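Local coordinates for protein glycosyl transferase (Staphylococcus aureus, PDB 5TZJ) that is a family 2 glycosyl transferase that binds uridine-diphosphate-N-acetylglucosamine, at residues 92-97 and 201-206. Sequence-based numbering, arbitrary orientation.
Sequences SDDYIN and YYATKR. With UD1 (uridine-diphosphate-N-acetylglucosamine), chain C.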
ATOM      1  N   SER A  92      -6.213  12.503   7.015  1.00 30.31           N
ATOM      2  CA  SER A  92      -6.820  13.730   7.509  1.00 30.68           C
ATOM      3  C   SER A  92      -7.470  14.556   6.403  1.00 32.46           C
ATOM      4  O   SER A  92      -8.361  15.365   6.689  1.00 33.11           O
ATOM      5  CB  SER A  92      -5.767  14.552   8.255  1.00 30.41           C
ATOM      6  OG  SER A  92      -4.713  14.926   7.394  1.00 33.13           O
ATOM      7  N   ASP A  93      -7.039  14.388   5.156  1.00 31.83           N
ATOM      8  CA  ASP A  93      -7.581  15.120   4.021  1.00 36.60           C
ATOM      9  C   ASP A  93      -8.621  14.316   3.247  1.00 38.39           C
ATOM     10  O   ASP A  93      -9.029  14.739   2.157  1.00 40.09           O
ATOM     11  CB  ASP A  93      -6.439  15.534   3.093  1.00 39.22           C
ATOM     12  CG  ASP A  93      -5.574  14.339   2.675  1.00 46.45           C
ATOM     13  OD1 ASP A  93      -5.814  13.219   3.201  1.00 48.48           O
ATOM     14  OD2 ASP A  93      -4.640  14.512   1.856  1.00 47.48           O
ATOM     15  N   ASP A  94      -9.064  13.172   3.772  1.00 39.95           N
ATOM     16  CA  ASP A  94     -10.097  12.362   3.110  1.00 41.07           C
ATOM     17  C   ASP A  94     -11.397  12.415   3.922  1.00 40.93           C
ATOM     18  O   ASP A  94     -11.474  13.059   4.967  1.00 36.61           O
ATOM     19  CB  ASP A  94      -9.610  10.921   2.910  1.00 33.54           C
ATOM     20  CG  ASP A  94      -8.335  10.845   2.064  1.00 41.66           C
ATOM     21  OD1 ASP A  94      -8.118  11.768   1.241  1.00 41.33           O
ATOM     22  OD2 ASP A  94      -7.546   9.882   2.241  1.00 31.72           O
ATOM     23  N   TYR A  95     -12.436  11.751   3.426  1.00 39.37           N
ATOM     24  CA  TYR A  95     -13.661  11.584   4.198  1.00 43.05           C
ATOM     25  C   TYR A  95     -14.339  10.305   3.732  1.00 42.70           C
ATOM     26  O   TYR A  95     -13.874   9.642   2.802  1.00 41.41           O
ATOM     27  CB  TYR A  95     -14.594  12.813   4.084  1.00 48.26           C
ATOM     28  CG  TYR A  95     -14.804  13.298   2.666  1.00 52.74           C
ATOM     29  CD1 TYR A  95     -13.887  14.151   2.069  1.00 53.22           C
ATOM     30  CD2 TYR A  95     -15.919  12.905   1.927  1.00 54.62           C
ATOM     31  CE1 TYR A  95     -14.063  14.585   0.775  1.00 55.73           C
ATOM     32  CE2 TYR A  95     -16.106  13.351   0.638  1.00 55.64           C
ATOM     33  CZ  TYR A  95     -15.157  14.181   0.070  1.00 58.67           C
ATOM     34  OH  TYR A  95     -15.322  14.643  -1.217  1.00 68.15           O
ATOM     35  N   ILE A  96     -15.441   9.944   4.402  1.00 42.54           N
ATOM     36  CA  ILE A  96     -16.079   8.653   4.170  1.00 40.91           C
ATOM     37  C   ILE A  96     -17.593   8.837   4.028  1.00 43.37           C
ATOM     38  O   ILE A  96     -18.180   9.811   4.515  1.00 44.35           O
ATOM     39  CB  ILE A  96     -15.739   7.627   5.289  1.00 40.88           C
ATOM     40  CG1 ILE A  96     -16.280   8.077   6.645  1.00 40.10           C
ATOM     41  CG2 ILE A  96     -14.195   7.434   5.427  1.00 42.27           C
ATOM     42  CD1 ILE A  96     -16.259   6.991   7.705  1.00 39.48           C
ATOM     43  N   ASN A  97     -18.214   7.887   3.326  1.00 42.78           N
ATOM     44  CA  ASN A  97     -19.660   7.902   3.111  1.00 45.09           C
ATOM     45  C   ASN A  97     -20.404   7.779   4.436  1.00 45.40           C
ATOM     46  O   ASN A  97     -19.940   7.130   5.372  1.00 50.11           O
ATOM     47  CB  ASN A  97     -20.048   6.739   2.183  1.00 49.21           C
ATOM     48  CG  ASN A  97     -21.511   6.760   1.782  1.00 52.88           C
ATOM     49  OD1 ASN A  97     -22.420   6.729   2.624  1.00 53.92           O
ATOM     50  ND2 ASN A  97     -21.746   6.813   0.478  1.00 57.11           N
ATOM     51  N   TYR A 201     -14.872   5.237   0.602  1.00 39.57           N
ATOM     52  CA  TYR A 201     -13.697   6.007   0.978  1.00 40.67           C
ATOM     53  C   TYR A 201     -13.417   7.054  -0.111  1.00 41.01           C
ATOM     54  O   TYR A 201     -13.011   6.715  -1.235  1.00 39.59           O
ATOM     55  CB  TYR A 201     -12.504   5.069   1.215  1.00 37.37           C
ATOM     56  CG  TYR A 201     -11.350   5.795   1.864  1.00 36.32           C
ATOM     57  CD1 TYR A 201     -10.500   6.582   1.109  1.00 34.61           C
ATOM     58  CD2 TYR A 201     -11.140   5.739   3.246  1.00 36.46           C
ATOM     59  CE1 TYR A 201      -9.489   7.309   1.705  1.00 32.82           C
ATOM     60  CE2 TYR A 201     -10.111   6.432   3.833  1.00 35.05           C
ATOM     61  CZ  TYR A 201      -9.293   7.223   3.060  1.00 35.11           C
ATOM     62  OH  TYR A 201      -8.268   7.941   3.645  1.00 37.30           O
ATOM     63  N   TYR A 202     -13.595   8.327   0.228  1.00 38.59           N
ATOM     64  CA  TYR A 202     -13.265   9.420  -0.685  1.00 39.82           C
ATOM     65  C   TYR A 202     -11.846   9.920  -0.432  1.00 41.42           C
ATOM     66  O   TYR A 202     -11.527  10.420   0.662  1.00 42.42           O
ATOM     67  CB  TYR A 202     -14.269  10.567  -0.547  1.00 44.20           C
ATOM     68  CG  TYR A 202     -15.671  10.136  -0.835  1.00 47.16           C
ATOM     69  CD1 TYR A 202     -16.491   9.676   0.185  1.00 50.26           C
ATOM     70  CD2 TYR A 202     -16.173  10.167  -2.118  1.00 49.17           C
ATOM     71  CE1 TYR A 202     -17.792   9.274  -0.061  1.00 54.41           C
ATOM     72  CE2 TYR A 202     -17.486   9.772  -2.383  1.00 53.75           C
ATOM     73  CZ  TYR A 202     -18.283   9.319  -1.347  1.00 55.08           C
ATOM     74  OH  TYR A 202     -19.569   8.920  -1.588  1.00 59.10           O
ATOM     75  N   ALA A 203     -11.004   9.812  -1.448  1.00 41.74           N
ATOM     76  CA  ALA A 203      -9.615  10.236  -1.372  1.00 39.34           C
ATOM     77  C   ALA A 203      -9.460  11.509  -2.206  1.00 44.42           C
ATOM     78  O   ALA A 203      -9.781  11.523  -3.400  1.00 45.48           O
ATOM     79  CB  ALA A 203      -8.690   9.115  -1.847  1.00 37.23           C
ATOM     80  N   THR A 204      -9.018  12.585  -1.559  1.00 45.87           N
ATOM     81  CA  THR A 204      -8.894  13.889  -2.184  1.00 47.77           C
ATOM     82  C   THR A 204      -7.483  14.116  -2.725  1.00 50.35           C
ATOM     83  O   THR A 204      -6.546  13.368  -2.444  1.00 47.52           O
ATOM     84  CB  THR A 204      -9.237  14.987  -1.180  1.00 46.63           C
ATOM     85  OG1 THR A 204      -8.446  14.799   0.012  1.00 44.00           O
ATOM     86  CG2 THR A 204     -10.721  14.956  -0.834  1.00 45.24           C
ATOM     87  N   LYS A 205      -7.342  15.185  -3.508  1.00 56.59           N
ATOM     88  CA  LYS A 205      -6.036  15.762  -3.820  1.00 63.70           C
ATOM     89  C   LYS A 205      -6.087  17.255  -3.500  1.00 69.24           C
ATOM     90  O   LYS A 205      -6.457  18.076  -4.347  1.00 71.62           O
ATOM     91  CB  LYS A 205      -5.628  15.511  -5.265  1.00 67.74           C
ATOM     92  CG  LYS A 205      -4.155  15.118  -5.362  1.00 71.14           C
ATOM     93  CD  LYS A 205      -3.807  14.037  -4.299  1.00 67.55           C
ATOM     94  CE  LYS A 205      -2.321  13.705  -4.252  1.00 66.18           C
ATOM     95  NZ  LYS A 205      -1.758  13.425  -5.598  1.00 66.90           N
ATOM     96  N   ARG A 206      -5.729  17.589  -2.259  1.00 69.96           N
ATOM     97  CA  ARG A 206      -5.452  18.964  -1.863  1.00 73.03           C
ATOM     98  C   ARG A 206      -3.992  19.268  -2.220  1.00 77.38           C
ATOM     99  O   ARG A 206      -3.319  18.473  -2.882  1.00 75.15           O
ATOM    100  CB  ARG A 206      -5.788  19.165  -0.383  1.00 67.92           C
ATOM    101  CG  ARG A 206      -5.324  18.052   0.573  1.00 62.48           C
ATOM    102  CD  ARG A 206      -3.929  18.324   1.128  1.00 60.77           C
ATOM    103  NE  ARG A 206      -3.366  17.180   1.845  1.00 58.50           N
ATOM    104  CZ  ARG A 206      -2.064  16.897   1.875  1.00 56.41           C
ATOM    105  NH1 ARG A 206      -1.212  17.673   1.215  1.00 58.47           N
ATOM    106  NH2 ARG A 206      -1.611  15.840   2.547  1.00 51.24           N
TER
HETATM  107  C1' UD1 C 401      -1.162   8.154   0.519  1.00 53.83           C
HETATM  108  C2' UD1 C 401      -1.922   7.047   1.240  1.00 53.20           C
HETATM  109  C3' UD1 C 401      -1.658   7.229   2.697  1.00 49.49           C
HETATM  110  C4' UD1 C 401      -0.241   6.831   2.919  1.00 45.50           C
HETATM  111  C5' UD1 C 401       0.644   7.907   2.288  1.00 47.92           C
HETATM  112  C6' UD1 C 401       2.096   7.557   2.440  1.00 46.01           C
HETATM  113  C7' UD1 C 401      -3.859   6.352  -0.198  1.00 51.57           C
HETATM  114  C8' UD1 C 401      -2.889   5.543  -1.041  1.00 52.02           C
HETATM  115  N2' UD1 C 401      -3.376   7.115   0.925  1.00 51.45           N
HETATM  116  O1' UD1 C 401      -1.745   9.342   0.910  1.00 51.77           O
HETATM  117  O3' UD1 C 401      -2.598   6.492   3.529  1.00 47.84           O
HETATM  118  O4' UD1 C 401       0.013   6.700   4.304  1.00 46.38           O
HETATM  119  O5' UD1 C 401       0.315   8.059   0.843  1.00 53.01           O
HETATM  120  O6' UD1 C 401       2.288   6.194   2.151  1.00 43.70           O
HETATM  121  O7' UD1 C 401      -5.008   6.390  -0.458  1.00 53.41           O
HETATM  122  N1  UD1 C 401       0.790  12.621   8.298  1.00 32.82           N
HETATM  123  C2  UD1 C 401       1.359  12.485   9.669  1.00 30.65           C
HETATM  124  N3  UD1 C 401       2.763  12.914   9.957  1.00 27.32           N
HETATM  125  C4  UD1 C 401       3.567  13.456   8.866  1.00 31.60           C
HETATM  126  C5  UD1 C 401       2.999  13.566   7.482  1.00 33.91           C
HETATM  127  C6  UD1 C 401       1.606  13.138   7.212  1.00 35.71           C
HETATM  128  O2  UD1 C 401       0.693  12.045  10.528  1.00 30.50           O
HETATM  129  O4  UD1 C 401       4.681  13.799   9.093  1.00 28.67           O
HETATM  130  C1B UD1 C 401      -0.546  12.141   8.053  1.00 34.79           C
HETATM  131  C2B UD1 C 401      -1.476  13.139   7.167  1.00 33.95           C
HETATM  132  O2' UD1 C 401      -2.044  14.181   8.055  1.00 31.68           O
HETATM  133  C3B UD1 C 401      -2.375  12.331   6.606  1.00 30.75           C
HETATM  134  C4B UD1 C 401      -1.671  10.969   6.432  1.00 34.18           C
HETATM  135  O4B UD1 C 401      -0.432  11.020   7.344  1.00 33.51           O
HETATM  136  O3B UD1 C 401      -3.537  12.067   7.529  1.00 30.57           O
HETATM  137  C5B UD1 C 401      -1.213  10.698   5.109  1.00 36.94           C
HETATM  138  O5B UD1 C 401      -0.318  11.697   4.704  1.00 36.07           O
HETATM  139  PA  UD1 C 401      -0.631  12.414   3.251  1.00 42.78           P
HETATM  140  O1A UD1 C 401       0.213  13.652   3.091  1.00 41.20           O
HETATM  141  O2A UD1 C 401      -2.112  12.725   3.137  1.00 42.52           O
HETATM  142  O3A UD1 C 401      -0.228  11.232   2.145  1.00 48.33           O
HETATM  143  PB  UD1 C 401      -1.022  10.821   0.754  1.00 48.63           P
HETATM  144  O1B UD1 C 401      -2.095  11.806   0.345  1.00 48.78           O
HETATM  145  O2B UD1 C 401       0.124  10.880  -0.243  1.00 47.96           O
HETATM  146  O   HOH W   1      -5.526  12.181   0.109  1.00 43.49           O
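Y95 and Y202 form the hydrogen-bonded pair of a short antiparallel ladder between strands 95-96 and 201-203: Y95 N gives to Y202 O at 3.2 Å, and Y202 N to Y95 O at 2.9 Å. I96 and Y201 follow as the non-hydrogen-bonded pair, their side chains on the other face. The paired tyrosine rings lie nearly parallel (17°) but slid apart; they barely overlap, and Y202 CB makes a CH-pi contact over one face of the Y95 ring, toward its rim. Beyond the ladder, chi1 of -59° turns the D94 carboxylate toward 201-206, where both oxygens are used. OD2 takes the Y201 hydroxyl on its anti lone pair, 2.5 Å from OH; a tyrosine suits this place because OH also accepts from D91 N. OD1 accepts T204 N (3.1 Å) from above the carboxylate plane, tying down the loop after the strand. D93 OD2 balances R206 in a salt bridge, NE at 3.0 Å, though the bond is bent and weak; R206 NH1 bonds E209 O. R206 NH2 makes weak bonds to two alpha-phosphate oxygens of UD1, O1A and O2A, and S92 N gives to ribose O3B (2.8 Å). D91-S92-D93, following strand 86-89 and lying at the sugar nucleotide, is the DXD motif of GT-A glycosyl transferases.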